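Local coordinates for mandelate racemase/muconate lactonizing enzyme family protein (Roseovarius sp. TM1035, PDB 3T9P) that is a putative isomerase of the mandelate racemase/muconate lactonizing enzyme family, its substrate and exact reaction not established, at residues A[344-356]-A[368-380]. Sequence-based numbering, arbitrary orientation.
Sequences WQEGLFLGDPYRI and GWGVEISPTWLDS
L348 lays its CD2 methyl over one face of the W377 indole. CD2 sits 3.7 Å from the centroid of the five-membered ring, a CH-pi contact 22° off the ring normal. The two side chains run side by side and point the same way. The W377 chi1 of -171° sets CG opposite the backbone N and carries the indole alongside L348. In the ring plane, NE1 of W377 donates to a water that also donates to O of W344.

I373 comes to the edge of the F349 ring, with CG1 3.9 Å from F349 CE1. CG2 of V371 approaches the ring obliquely, and CB of L348 covers one face over its centre. With an alanine here the ring is gone, and V371 CG2 and I373 CG1 would probably lose their apolar partner, with a gap opened beside L348 CB. CG1 of V371 meets CB of P353 at 3.8 Å.

The CB of L350 points toward the other segment. Its CD1 lies against the E372 carboxylate, 3.5 Å from CD, and its CD2 packs on CB and OG of S374.

Two backbone hydrogen bonds flank the F349-I373 bridge. N of S374 donates to O of L348 (2.9 Å), tilted out of the carbonyl plane. N of L350 donates to O of E372 (2.9 Å), almost straight on the carbonyl. A second water joins O of L350 to N of E372.

S374 is also the N-cap of helix 375-379, with OG accepting from N of T376. I373 touches W50 of strand 48-52, and the W377 ring meets F38 edge-to-face, while V371 touches helix 313-322. In this enolase-superfamily fold, the single beta bridge joins loop 344-356, between barrel-domain strands 332-335 and 360-363, to segment 368-380, which leads through helix 375-379 to strand 382-387 of the N-terminal sheet.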
ATOM      1  N   TRP A 344      -8.021  -5.825  24.330  1.00 20.30           N
ATOM      2  CA  TRP A 344      -7.880  -6.988  23.432  1.00 20.79           C
ATOM      3  C   TRP A 344      -6.520  -7.732  23.476  1.00 17.43           C
ATOM      4  O   TRP A 344      -6.439  -8.887  23.001  1.00 19.74           O
ATOM      5  CB  TRP A 344      -8.200  -6.603  21.999  1.00 20.52           C
ATOM      6  CG  TRP A 344      -7.282  -5.409  21.563  1.00 22.05           C
ATOM      7  CD1 TRP A 344      -7.562  -4.077  21.639  1.00 22.83           C
ATOM      8  CD2 TRP A 344      -5.917  -5.497  21.108  1.00 21.56           C
ATOM      9  NE1 TRP A 344      -6.456  -3.322  21.196  1.00 21.89           N
ATOM     10  CE2 TRP A 344      -5.474  -4.174  20.814  1.00 23.40           C
ATOM     11  CE3 TRP A 344      -5.055  -6.556  20.835  1.00 21.15           C
ATOM     12  CZ2 TRP A 344      -4.170  -3.892  20.285  1.00 23.88           C
ATOM     13  CZ3 TRP A 344      -3.767  -6.245  20.284  1.00 19.62           C
ATOM     14  CH2 TRP A 344      -3.376  -4.929  20.033  1.00 17.10           C
ATOM     15  N   GLN A 345      -5.477  -7.149  24.046  1.00 17.99           N
ATOM     16  CA  GLN A 345      -4.213  -7.910  24.121  1.00 18.05           C
ATOM     17  C   GLN A 345      -4.085  -8.765  25.445  1.00 19.32           C
ATOM     18  O   GLN A 345      -3.134  -9.571  25.599  1.00 18.89           O
ATOM     19  CB  GLN A 345      -3.016  -7.005  23.918  1.00 17.53           C
ATOM     20  CG  GLN A 345      -2.704  -6.211  25.283  1.00 17.09           C
ATOM     21  CD  GLN A 345      -1.545  -5.222  25.174  1.00 20.15           C
ATOM     22  OE1 GLN A 345      -1.073  -4.956  24.048  1.00 18.20           O
ATOM     23  NE2 GLN A 345      -1.125  -4.601  26.322  1.00 19.04           N
ATOM     24  N   GLU A 346      -5.064  -8.640  26.353  1.00 21.25           N
ATOM     25  CA  GLU A 346      -5.079  -9.470  27.591  1.00 25.14           C
ATOM     26  C   GLU A 346      -5.527 -10.918  27.324  1.00 25.33           C
ATOM     27  O   GLU A 346      -6.524 -11.141  26.634  1.00 27.75           O
ATOM     28  CB  GLU A 346      -6.013  -8.853  28.638  1.00 26.39           C
ATOM     29  CG  GLU A 346      -5.442  -7.615  29.245  1.00 32.82           C
ATOM     30  CD  GLU A 346      -4.254  -7.903  30.229  1.00 42.81           C
ATOM     31  OE1 GLU A 346      -3.911  -9.064  30.512  1.00 44.87           O
ATOM     32  OE2 GLU A 346      -3.586  -6.960  30.685  1.00 51.37           O
ATOM     33  N   GLY A 347      -4.765 -11.889  27.816  1.00 25.29           N
ATOM     34  CA  GLY A 347      -5.071 -13.287  27.563  1.00 24.14           C
ATOM     35  C   GLY A 347      -4.656 -13.828  26.198  1.00 23.38           C
ATOM     36  O   GLY A 347      -5.055 -14.948  25.850  1.00 25.08           O
ATOM     37  N   LEU A 348      -3.825 -13.106  25.420  1.00 21.26           N
ATOM     38  CA  LEU A 348      -3.373 -13.699  24.166  1.00 18.88           C
ATOM     39  C   LEU A 348      -2.459 -14.851  24.417  1.00 19.35           C
ATOM     40  O   LEU A 348      -2.615 -15.899  23.728  1.00 20.26           O
ATOM     41  CB  LEU A 348      -2.649 -12.673  23.250  1.00 19.37           C
ATOM     42  CG  LEU A 348      -3.467 -11.495  22.851  1.00 14.24           C
ATOM     43  CD1 LEU A 348      -2.551 -10.503  22.051  1.00 19.19           C
ATOM     44  CD2 LEU A 348      -4.736 -11.884  22.105  1.00 14.99           C
ATOM     45  N   PHE A 349      -1.519 -14.694  25.385  1.00 17.03           N
ATOM     46  CA  PHE A 349      -0.479 -15.691  25.565  1.00 17.64           C
ATOM     47  C   PHE A 349      -0.574 -16.287  27.001  1.00 19.28           C
ATOM     48  O   PHE A 349      -1.026 -15.598  27.909  1.00 19.69           O
ATOM     49  CB  PHE A 349       0.894 -14.997  25.391  1.00 15.61           C
ATOM     50  CG  PHE A 349       0.991 -14.306  24.057  1.00 13.36           C
ATOM     51  CD1 PHE A 349       0.936 -15.051  22.890  1.00 17.36           C
ATOM     52  CD2 PHE A 349       1.109 -12.894  23.978  1.00 14.86           C
ATOM     53  CE1 PHE A 349       1.015 -14.422  21.572  1.00 20.01           C
ATOM     54  CE2 PHE A 349       1.230 -12.258  22.680  1.00 16.01           C
ATOM     55  CZ  PHE A 349       1.144 -13.048  21.486  1.00 20.84           C
ATOM     56  N   LEU A 350      -0.116 -17.512  27.175  1.00 18.92           N
ATOM     57  CA  LEU A 350       0.014 -18.116  28.510  1.00 19.92           C
ATOM     58  C   LEU A 350       1.356 -17.717  29.122  1.00 23.32           C
ATOM     59  O   LEU A 350       2.307 -17.343  28.374  1.00 23.34           O
ATOM     60  CB  LEU A 350      -0.053 -19.647  28.384  1.00 18.52           C
ATOM     61  CG  LEU A 350      -1.406 -20.184  27.853  1.00 18.61           C
ATOM     62  CD1 LEU A 350      -1.455 -21.667  27.549  1.00 20.57           C
ATOM     63  CD2 LEU A 350      -2.574 -19.730  28.723  1.00 21.18           C
ATOM     64  N   GLY A 351       1.455 -17.748  30.459  1.00 22.59           N
ATOM     65  CA  GLY A 351       2.745 -17.404  31.116  1.00 23.28           C
ATOM     66  C   GLY A 351       3.077 -15.889  31.107  1.00 23.68           C
ATOM     67  O   GLY A 351       2.250 -15.020  31.111  1.00 24.66           O
ATOM     68  N   ASP A 352       4.314 -15.525  31.079  1.00 23.25           N
ATOM     69  CA  ASP A 352       4.546 -14.116  31.225  1.00 23.86           C
ATOM     70  C   ASP A 352       5.706 -13.806  30.258  1.00 22.20           C
ATOM     71  O   ASP A 352       6.804 -13.467  30.675  1.00 24.23           O
ATOM     72  CB  ASP A 352       4.966 -13.891  32.678  1.00 26.15           C
ATOM     73  CG  ASP A 352       4.991 -12.437  33.050  1.00 29.09           C
ATOM     74  OD1 ASP A 352       4.409 -11.611  32.318  1.00 36.41           O
ATOM     75  OD2 ASP A 352       5.608 -12.112  34.074  1.00 30.98           O
ATOM     76  N   PRO A 353       5.467 -13.943  28.945  1.00 20.74           N
ATOM     77  CA  PRO A 353       6.595 -13.736  27.969  1.00 19.95           C
ATOM     78  C   PRO A 353       7.162 -12.292  27.982  1.00 17.69           C
ATOM     79  O   PRO A 353       8.356 -12.082  27.651  1.00 18.93           O
ATOM     80  CB  PRO A 353       5.958 -14.121  26.600  1.00 20.65           C
ATOM     81  CG  PRO A 353       4.446 -13.849  26.818  1.00 20.37           C
ATOM     82  CD  PRO A 353       4.184 -14.271  28.297  1.00 19.41           C
ATOM     83  N   TYR A 354       6.350 -11.336  28.414  1.00 17.79           N
ATOM     84  CA  TYR A 354       6.777  -9.914  28.468  1.00 18.64           C
ATOM     85  C   TYR A 354       7.129  -9.395  29.866  1.00 19.68           C
ATOM     86  O   TYR A 354       7.125  -8.143  30.096  1.00 19.56           O
ATOM     87  CB  TYR A 354       5.757  -9.024  27.775  1.00 17.77           C
ATOM     88  CG  TYR A 354       5.561  -9.394  26.291  1.00 20.03           C
ATOM     89  CD1 TYR A 354       6.642  -9.436  25.419  1.00 13.23           C
ATOM     90  CD2 TYR A 354       4.287  -9.687  25.778  1.00 16.92           C
ATOM     91  CE1 TYR A 354       6.473  -9.723  24.090  1.00 19.75           C
ATOM     92  CE2 TYR A 354       4.096 -10.023  24.392  1.00 20.06           C
ATOM     93  CZ  TYR A 354       5.186 -10.016  23.553  1.00 18.17           C
ATOM     94  OH  TYR A 354       5.092 -10.325  22.199  1.00 16.73           O
ATOM     95  N   ARG A 355       7.580 -10.283  30.722  1.00 18.24           N
ATOM     96  CA  ARG A 355       8.067  -9.867  32.015  1.00 20.75           C
ATOM     97  C   ARG A 355       9.251  -8.909  31.844  1.00 19.39           C
ATOM     98  O   ARG A 355      10.123  -9.136  31.065  1.00 20.37           O
ATOM     99  CB  ARG A 355       8.597 -11.046  32.780  1.00 22.04           C
ATOM    100  CG  ARG A 355       8.993 -10.700  34.146  1.00 27.34           C
ATOM    101  CD  ARG A 355       9.375 -11.880  34.943  1.00 37.73           C
ATOM    102  NE  ARG A 355       9.460 -11.503  36.319  1.00 49.10           N
ATOM    103  CZ  ARG A 355      10.588 -11.248  36.963  1.00 53.72           C
ATOM    104  NH1 ARG A 355      11.760 -11.373  36.335  1.00 58.12           N
ATOM    105  NH2 ARG A 355      10.544 -10.888  38.227  1.00 50.78           N
ATOM    106  N   ILE A 356       9.252  -7.857  32.617  1.00 19.06           N
ATOM    107  CA  ILE A 356      10.320  -6.900  32.630  1.00 20.02           C
ATOM    108  C   ILE A 356      10.984  -6.924  34.000  1.00 22.37           C
ATOM    109  O   ILE A 356      10.337  -6.895  34.990  1.00 22.25           O
ATOM    110  CB  ILE A 356       9.826  -5.482  32.438  1.00 19.74           C
ATOM    111  CG1 ILE A 356       9.223  -5.265  31.048  1.00 18.09           C
ATOM    112  CG2 ILE A 356      10.890  -4.500  32.772  1.00 20.24           C
ATOM    113  CD1 ILE A 356      10.177  -5.298  29.904  1.00 16.73           C
ATOM    114  N   GLY A 368      11.467 -21.571  18.566  1.00 18.83           N
ATOM    115  CA  GLY A 368      10.630 -20.605  17.803  1.00 18.60           C
ATOM    116  C   GLY A 368      10.542 -19.294  18.569  1.00 16.29           C
ATOM    117  O   GLY A 368      11.549 -18.815  19.055  1.00 18.72           O
ATOM    118  N   TRP A 369       9.336 -18.701  18.682  1.00 17.88           N
ATOM    119  CA  TRP A 369       9.153 -17.427  19.300  1.00 15.21           C
ATOM    120  C   TRP A 369       9.185 -17.563  20.776  1.00 18.57           C
ATOM    121  O   TRP A 369       9.332 -16.516  21.509  1.00 18.80           O
ATOM    122  CB  TRP A 369       7.821 -16.767  18.946  1.00 14.97           C
ATOM    123  CG  TRP A 369       7.719 -16.470  17.461  1.00 15.73           C
ATOM    124  CD1 TRP A 369       6.772 -16.955  16.580  1.00 14.45           C
ATOM    125  CD2 TRP A 369       8.603 -15.670  16.712  1.00 10.50           C
ATOM    126  NE1 TRP A 369       7.057 -16.494  15.274  1.00 16.94           N
ATOM    127  CE2 TRP A 369       8.166 -15.705  15.336  1.00 14.39           C
ATOM    128  CE3 TRP A 369       9.707 -14.905  17.038  1.00 17.45           C
ATOM    129  CZ2 TRP A 369       8.812 -15.018  14.322  1.00 14.71           C
ATOM    130  CZ3 TRP A 369      10.389 -14.192  15.980  1.00 14.82           C
ATOM    131  CH2 TRP A 369       9.902 -14.264  14.641  1.00 13.87           C
ATOM    132  N   GLY A 370       9.065 -18.797  21.238  1.00 19.43           N
ATOM    133  CA  GLY A 370       9.011 -19.056  22.691  1.00 20.22           C
ATOM    134  C   GLY A 370       7.728 -18.605  23.376  1.00 23.39           C
ATOM    135  O   GLY A 370       7.793 -18.184  24.538  1.00 24.20           O
ATOM    136  N   VAL A 371       6.575 -18.646  22.700  1.00 20.31           N
ATOM    137  CA  VAL A 371       5.382 -18.098  23.326  1.00 21.57           C
ATOM    138  C   VAL A 371       4.310 -19.128  23.067  1.00 21.52           C
ATOM    139  O   VAL A 371       4.402 -19.839  22.074  1.00 22.25           O
ATOM    140  CB  VAL A 371       4.877 -16.685  22.793  1.00 22.89           C
ATOM    141  CG1 VAL A 371       5.870 -15.526  23.058  1.00 23.44           C
ATOM    142  CG2 VAL A 371       4.389 -16.709  21.347  1.00 23.00           C
ATOM    143  N   GLU A 372       3.310 -19.208  23.929  1.00 20.50           N
ATOM    144  CA  GLU A 372       2.215 -20.161  23.706  1.00 21.56           C
ATOM    145  C   GLU A 372       0.920 -19.374  23.691  1.00 22.04           C
ATOM    146  O   GLU A 372       0.609 -18.644  24.659  1.00 19.68           O
ATOM    147  CB  GLU A 372       2.232 -21.259  24.792  1.00 24.44           C
ATOM    148  CG  GLU A 372       1.225 -22.413  24.435  1.00 32.03           C
ATOM    149  CD  GLU A 372       0.986 -23.361  25.651  1.00 41.89           C
ATOM    150  OE1 GLU A 372       1.666 -23.192  26.741  1.00 40.34           O
ATOM    151  OE2 GLU A 372       0.082 -24.245  25.491  1.00 44.52           O
ATOM    152  N   ILE A 373       0.204 -19.429  22.560  1.00 20.67           N
ATOM    153  CA  ILE A 373      -1.043 -18.673  22.434  1.00 19.51           C
ATOM    154  C   ILE A 373      -2.047 -19.482  23.229  1.00 21.12           C
ATOM    155  O   ILE A 373      -2.150 -20.710  23.053  1.00 22.77           O
ATOM    156  CB  ILE A 373      -1.523 -18.541  20.925  1.00 19.07           C
ATOM    157  CG1 ILE A 373      -0.509 -17.670  20.150  1.00 17.20           C
ATOM    158  CG2 ILE A 373      -2.910 -17.972  20.798  1.00 16.52           C
ATOM    159  CD1 ILE A 373      -0.328 -18.219  18.827  1.00 22.10           C
ATOM    160  N   SER A 374      -2.869 -18.801  23.987  1.00 20.62           N
ATOM    161  CA  SER A 374      -3.851 -19.520  24.764  1.00 21.94           C
ATOM    162  C   SER A 374      -4.926 -20.183  23.905  1.00 20.99           C
ATOM    163  O   SER A 374      -5.566 -19.513  23.134  1.00 19.67           O
ATOM    164  CB  SER A 374      -4.601 -18.589  25.710  1.00 21.47           C
ATOM    165  OG  SER A 374      -5.527 -19.440  26.471  1.00 25.12           O
ATOM    166  N   PRO A 375      -5.202 -21.485  24.152  1.00 22.43           N
ATOM    167  CA  PRO A 375      -6.366 -22.100  23.518  1.00 21.67           C
ATOM    168  C   PRO A 375      -7.695 -21.417  23.920  1.00 17.65           C
ATOM    169  O   PRO A 375      -8.618 -21.542  23.192  1.00 17.58           O
ATOM    170  CB  PRO A 375      -6.321 -23.584  24.029  1.00 22.83           C
ATOM    171  CG  PRO A 375      -4.835 -23.808  24.298  1.00 26.08           C
ATOM    172  CD  PRO A 375      -4.416 -22.456  24.949  1.00 20.53           C
ATOM    173  N   THR A 376      -7.822 -20.726  25.047  1.00 18.29           N
ATOM    174  CA  THR A 376      -9.077 -19.997  25.329  1.00 17.63           C
ATOM    175  C   THR A 376      -9.383 -18.915  24.268  1.00 19.15           C
ATOM    176  O   THR A 376     -10.521 -18.695  23.764  1.00 12.69           O
ATOM    177  CB  THR A 376      -9.028 -19.310  26.725  1.00 20.08           C
ATOM    178  OG1 THR A 376      -8.657 -20.297  27.746  1.00 25.40           O
ATOM    179  CG2 THR A 376     -10.390 -18.552  27.156  1.00 19.22           C
ATOM    180  N   TRP A 377      -8.346 -18.171  23.949  1.00 17.01           N
ATOM    181  CA  TRP A 377      -8.581 -17.106  22.922  1.00 17.37           C
ATOM    182  C   TRP A 377      -8.876 -17.730  21.528  1.00 16.03           C
ATOM    183  O   TRP A 377      -9.803 -17.349  20.844  1.00 15.37           O
ATOM    184  CB  TRP A 377      -7.301 -16.269  22.926  1.00 15.93           C
ATOM    185  CG  TRP A 377      -7.495 -14.988  22.054  1.00 16.36           C
ATOM    186  CD1 TRP A 377      -7.856 -13.748  22.482  1.00 16.85           C
ATOM    187  CD2 TRP A 377      -7.400 -14.929  20.616  1.00 17.53           C
ATOM    188  NE1 TRP A 377      -7.999 -12.887  21.371  1.00 18.64           N
ATOM    189  CE2 TRP A 377      -7.721 -13.599  20.225  1.00 16.13           C
ATOM    190  CE3 TRP A 377      -7.095 -15.868  19.619  1.00 19.68           C
ATOM    191  CZ2 TRP A 377      -7.700 -13.202  18.954  1.00 11.23           C
ATOM    192  CZ3 TRP A 377      -7.110 -15.425  18.256  1.00 18.89           C
ATOM    193  CH2 TRP A 377      -7.404 -14.100  17.974  1.00 14.72           C
ATOM    194  N   LEU A 378      -8.128 -18.768  21.162  1.00 16.67           N
ATOM    195  CA  LEU A 378      -8.344 -19.448  19.916  1.00 17.71           C
ATOM    196  C   LEU A 378      -9.690 -20.016  19.793  1.00 19.39           C
ATOM    197  O   LEU A 378     -10.222 -20.127  18.661  1.00 20.80           O
ATOM    198  CB  LEU A 378      -7.315 -20.597  19.725  1.00 19.43           C
ATOM    199  CG  LEU A 378      -5.843 -20.126  19.684  1.00 17.24           C
ATOM    200  CD1 LEU A 378      -4.816 -21.270  19.700  1.00 22.17           C
ATOM    201  CD2 LEU A 378      -5.604 -19.203  18.441  1.00 12.81           C
ATOM    202  N   ASP A 379     -10.242 -20.472  20.926  1.00 20.69           N
ATOM    203  CA  ASP A 379     -11.512 -21.193  20.915  1.00 21.15           C
ATOM    204  C   ASP A 379     -12.632 -20.281  20.448  1.00 21.16           C
ATOM    205  O   ASP A 379     -13.586 -20.757  19.855  1.00 23.60           O
ATOM    206  CB  ASP A 379     -11.851 -21.801  22.328  1.00 20.81           C
ATOM    207  CG  ASP A 379     -13.219 -22.511  22.364  1.00 24.94           C
ATOM    208  OD1 ASP A 379     -13.374 -23.549  21.679  1.00 23.63           O
ATOM    209  OD2 ASP A 379     -14.118 -22.042  23.088  1.00 22.01           O
ATOM    210  N   SER A 380     -12.624 -19.013  20.751  1.00 20.92           N
ATOM    211  CA  SER A 380     -13.764 -18.274  20.311  1.00 22.37           C
ATOM    212  C   SER A 380     -13.390 -17.297  19.181  1.00 22.91           C
ATOM    213  O   SER A 380     -14.168 -16.368  18.882  1.00 20.81           O
ATOM    214  CB  SER A 380     -14.402 -17.474  21.475  1.00 24.82           C
ATOM    215  OG  SER A 380     -13.427 -16.652  22.039  1.00 27.61           O
TER
HETATM  216  O   HOH W   1      -8.349 -10.031  21.807  1.00 19.52           O
HETATM  217  O   HOH W   2       3.751 -17.517  26.259  1.00 19.41           O